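Local coordinates for protein arginyl-tRNA synthetase, putative (Plasmodium falciparum, PDB 5JLD) that probably joins L-arginine to tRNA(Arg) at the expense of ATP, as expected of a class I aminoacyl-tRNA synthetase, at residues A[104-107]-A[108-111]; A[283-286]-A[287-291]. All coordinates share one frame; numbering follows the deposited sequence.

Neither contact closes a long loop: each joins residues that follow one another directly along the chain. From the N terminus, contact 1 comes first, where helix 99-108 runs out and passes into strand 110-111, close to helices 510-520 and 564-584 from much later in the sequence. The chain then lays down three strands of the catalytic domain's five-stranded parallel sheet; contact 2 follows as two turns of helix 282-292, beside helix 326-337 and strand 313-316, before the last two strands are made. The two lie in series, without nesting or crossing, on opposite sides of the chain's centre; the centres of contacts 1 and 2 are about 54 Å apart and their nearest atoms about 45 Å.

Contact 1 (A[104-107]-A[108-111])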
loop_
_atom_site.group_PDB
_atom_site.type_symbol
_atom_site.label_atom_id
_atom_site.label_comp_id
_atom_site.label_asym_id
_atom_site.label_seq_id
_atom_site.Cartn_x
_atom_site.Cartn_y
_atom_site.Cartn_z
ATOM N N THR A 104 28.912 -0.844 8.547
ATOM C CA THR A 104 28.452 -1.366 9.833
ATOM C C THR A 104 26.929 -1.599 9.823
ATOM O O THR A 104 26.410 -2.629 10.350
ATOM C CB THR A 104 28.825 -0.392 10.987
ATOM O OG1 THR A 104 30.245 -0.167 10.998
ATOM C CG2 THR A 104 28.402 -0.956 12.344
ATOM N N SER A 105 26.211 -0.655 9.209
ATOM C CA SER A 105 24.747 -0.757 9.181
ATOM C C SER A 105 24.372 -1.981 8.342
ATOM O O SER A 105 23.550 -2.789 8.745
ATOM C CB SER A 105 24.109 0.521 8.628
ATOM O OG SER A 105 24.406 1.660 9.433
ATOM N N LEU A 106 25.030 -2.137 7.197
ATOM C CA LEU A 106 24.803 -3.297 6.338
ATOM C C LEU A 106 25.093 -4.607 7.062
ATOM O O LEU A 106 24.361 -5.582 6.902
ATOM C CB LEU A 106 25.663 -3.197 5.072
ATOM C CG LEU A 106 25.158 -2.193 4.031
ATOM C CD1 LEU A 106 26.189 -1.995 2.943
ATOM C CD2 LEU A 106 23.820 -2.642 3.437
ATOM N N LYS A 107 26.161 -4.627 7.853
ATOM C CA LYS A 107 26.522 -5.824 8.603
ATOM C C LYS A 107 25.458 -6.187 9.647
ATOM O O LYS A 107 25.272 -7.363 9.956
ATOM C CB LYS A 107 27.875 -5.651 9.293
ATOM C CG LYS A 107 29.063 -5.462 8.356
ATOM C CD LYS A 107 30.356 -5.342 9.169
ATOM C CE LYS A 107 31.564 -5.110 8.267
ATOM N NZ LYS A 107 32.781 -4.743 9.061
ATOM N N LYS A 108 24.777 -5.186 10.206
ATOM C CA LYS A 108 23.583 -5.505 11.014
ATOM C C LYS A 108 22.522 -6.409 10.301
ATOM O O LYS A 108 21.794 -7.149 10.957
ATOM C CB LYS A 108 22.904 -4.214 11.479
ATOM C CG LYS A 108 23.683 -3.433 12.529
ATOM C CD LYS A 108 22.953 -2.138 12.873
ATOM C CE LYS A 108 23.687 -1.316 13.924
ATOM N NZ LYS A 108 22.986 -0.026 14.208
ATOM N N LEU A 109 22.445 -6.366 8.971
ATOM C CA LEU A 109 21.445 -7.144 8.220
ATOM C C LEU A 109 21.616 -8.661 8.286
ATOM O O LEU A 109 20.794 -9.407 7.740
ATOM C CB LEU A 109 21.447 -6.732 6.739
ATOM C CG LEU A 109 20.853 -5.355 6.468
ATOM C CD1 LEU A 109 20.947 -5.007 4.999
ATOM C CD2 LEU A 109 19.393 -5.301 6.977
ATOM N N PHE A 110 22.676 -9.119 8.912
ATOM C CA PHE A 110 22.926 -10.536 8.977
ATOM C C PHE A 110 22.588 -11.130 10.302
ATOM O O PHE A 110 23.226 -10.844 11.283
ATOM C CB PHE A 110 24.379 -10.809 8.689
ATOM C CG PHE A 110 24.774 -10.499 7.296
ATOM C CD1 PHE A 110 25.036 -9.222 6.920
ATOM C CD2 PHE A 110 24.869 -11.485 6.366
ATOM C CE1 PHE A 110 25.398 -8.927 5.634
ATOM C CE2 PHE A 110 25.228 -11.204 5.080
ATOM C CZ PHE A 110 25.495 -9.920 4.708
ATOM N N ASN A 111 21.558 -11.952 10.329
ATOM C CA ASN A 111 21.165 -12.626 11.540
ATOM C C ASN A 111 22.055 -13.816 11.521
ATOM O O ASN A 111 21.901 -14.691 10.686
ATOM C CB ASN A 111 19.724 -13.086 11.461
#
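L106 and L109 meet at the C-terminal end of helix 99-108, where the regular turn gives way to strand 110-111. The last i to i+4 bond across this end runs from K108 N to T104 O (3.0 Å). One residue on, the spacing drops to i to i+3: L109 N bonds to L106 O at 2.9 Å and reaches it from above the carbonyl plane, 56° out of it. F110 N then makes a weak bond to K107 O (3.3 Å), also three residues back, as the chain unwinds.

The tightly packed side is largely apolar. L106 CD2 meets L109 CD1 at 4.0 Å, the two leucines crossing at a slant, and both side chains rest on I519 of helix 510-520. The ring of F110 comes back toward the helix end, its CG anti to the carbonyl carbon (chi1 -67°). This brings F110 CD1 to 3.7 Å from L106 O, with K107 O likewise at the ring edge near its plane. Beyond the segments the ring packs on L569 and I573 of helix 564-584, so this helix end is covered by two helices from the C-terminal part of the chain.

The other side is looser. K107 leads away in an extended chain to a salt bridge with D503, and T104 OG1 bonds to D100 O one turn back. K108 is exposed; its extended end leads away from 104-107, but its chain starts against the preceding turn, with K108 CB 3.2 Å from S105 O and CG 3.6 Å from T104 O.

Contact 2 (A[283-286]-A[287-291]); sequences STVL and DLLKE
V285 and L289 lie one turn apart on the buried side of helix 282-292, a regular alpha-helix within the catalytic domain of this class I synthetase. V285 CG1 faces L289 CD1 at 4.2 Å, and L286, three residues before L289, sends CD2 to the same methyl at 4.4 Å. L289 therefore receives one branch from each of two consecutive residues. V285 turns to A330 and Y333 of helix 326-337, L286 to L315 of strand 313-316, and L289 touches both of these elements, through V329 and L315; the helix thus packs against a helix and a strand at once.

The exposed side chains are turned differently. L288 leans back past the T284 carbonyl, its CG 3.5 Å from T284 O, and also touches Y333. D287 folds its carboxylate back over the preceding turn: with CG anti to the carbonyl carbon (chi1 -79°), OD2 comes within 3.3 Å of S283 O. Both atoms are acceptors, so the approach is probably unfavourable electrostatically. The same S283 O takes the hydrogen bond from D287 N. S283 OG is hydrogen-bonded to Y322 OH.

Successive i to i+4 bonds hold the turns, among them L289 N to V285 O (3.0 Å), which lies in the carbonyl plane. The K290 chain stretches out to Q316, where NZ bonds to OE1, and its near end lies alongside the L286 carbonyl, K290 CG standing 3.2 Å from L286 O.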
loop_
_atom_site.group_PDB
_atom_site.type_symbol
_atom_site.label_atom_id
_atom_site.label_comp_id
_atom_site.label_asym_id
_atom_site.label_seq_id
_atom_site.Cartn_x
_atom_site.Cartn_y
_atom_site.Cartn_z
ATOM N N SER A 283 -29.993 -0.264 14.262
ATOM C CA SER A 283 -30.857 0.475 15.194
ATOM C C SER A 283 -30.033 0.862 16.429
ATOM O O SER A 283 -30.078 2.015 16.878
ATOM C CB SER A 283 -32.090 -0.349 15.573
ATOM O OG SER A 283 -33.091 -0.224 14.576
ATOM N N THR A 284 -29.209 -0.075 16.901
ATOM C CA THR A 284 -28.302 0.223 17.999
ATOM C C THR A 284 -27.450 1.448 17.621
ATOM O O THR A 284 -27.396 2.447 18.364
ATOM C CB THR A 284 -27.404 -0.996 18.334
ATOM O OG1 THR A 284 -28.177 -1.976 19.032
ATOM C CG2 THR A 284 -26.209 -0.603 19.199
ATOM N N VAL A 285 -26.872 1.424 16.426
ATOM C CA VAL A 285 -25.958 2.513 16.078
ATOM C C VAL A 285 -26.767 3.800 16.051
ATOM O O VAL A 285 -26.334 4.818 16.618
ATOM C CB VAL A 285 -25.218 2.282 14.732
ATOM C CG1 VAL A 285 -24.363 3.505 14.366
ATOM C CG2 VAL A 285 -24.311 1.065 14.840
ATOM N N LEU A 286 -27.996 3.729 15.524
ATOM C CA LEU A 286 -28.721 4.978 15.345
ATOM C C LEU A 286 -29.118 5.453 16.726
ATOM O O LEU A 286 -29.049 6.663 17.017
ATOM C CB LEU A 286 -29.925 4.816 14.431
ATOM C CG LEU A 286 -29.583 4.730 12.941
ATOM C CD1 LEU A 286 -30.834 4.859 12.123
ATOM C CD2 LEU A 286 -28.556 5.793 12.515
ATOM N N ASP A 287 -29.431 4.481 17.598
ATOM C CA ASP A 287 -29.863 4.809 18.951
ATOM C C ASP A 287 -28.739 5.586 19.580
ATOM O O ASP A 287 -28.964 6.676 20.129
ATOM C CB ASP A 287 -30.212 3.554 19.759
ATOM C CG ASP A 287 -31.599 3.015 19.421
ATOM O OD1 ASP A 287 -32.416 3.794 18.883
ATOM O OD2 ASP A 287 -31.865 1.818 19.675
ATOM N N LEU A 288 -27.514 5.089 19.385
ATOM C CA LEU A 288 -26.366 5.736 20.018
ATOM C C LEU A 288 -26.278 7.169 19.517
ATOM O O LEU A 288 -26.203 8.112 20.317
ATOM C CB LEU A 288 -25.066 4.969 19.742
ATOM C CG LEU A 288 -24.958 3.700 20.612
ATOM C CD1 LEU A 288 -23.729 2.887 20.232
ATOM C CD2 LEU A 288 -24.941 4.029 22.111
ATOM N N LEU A 289 -26.377 7.332 18.197
ATOM C CA LEU A 289 -26.234 8.654 17.616
ATOM C C LEU A 289 -27.349 9.565 18.101
ATOM O O LEU A 289 -27.105 10.734 18.397
ATOM C CB LEU A 289 -26.216 8.573 16.097
ATOM C CG LEU A 289 -24.861 8.038 15.630
ATOM C CD1 LEU A 289 -24.896 7.683 14.162
ATOM C CD2 LEU A 289 -23.759 9.068 15.928
ATOM N N LYS A 290 -28.549 9.010 18.280
ATOM C CA LYS A 290 -29.660 9.862 18.678
ATOM C C LYS A 290 -29.373 10.359 20.087
ATOM O O LYS A 290 -29.662 11.511 20.418
ATOM C CB LYS A 290 -31.001 9.116 18.600
ATOM C CG LYS A 290 -31.420 8.773 17.171
ATOM C CD LYS A 290 -32.743 7.992 17.111
ATOM C CE LYS A 290 -33.092 7.593 15.669
ATOM N NZ LYS A 290 -34.476 7.031 15.517
ATOM N N GLU A 291 -28.749 9.505 20.898
ATOM C CA GLU A 291 -28.509 9.874 22.281
ATOM C C GLU A 291 -27.335 10.856 22.363
ATOM O O GLU A 291 -27.172 11.529 23.380
ATOM C CB GLU A 291 -28.253 8.632 23.149
#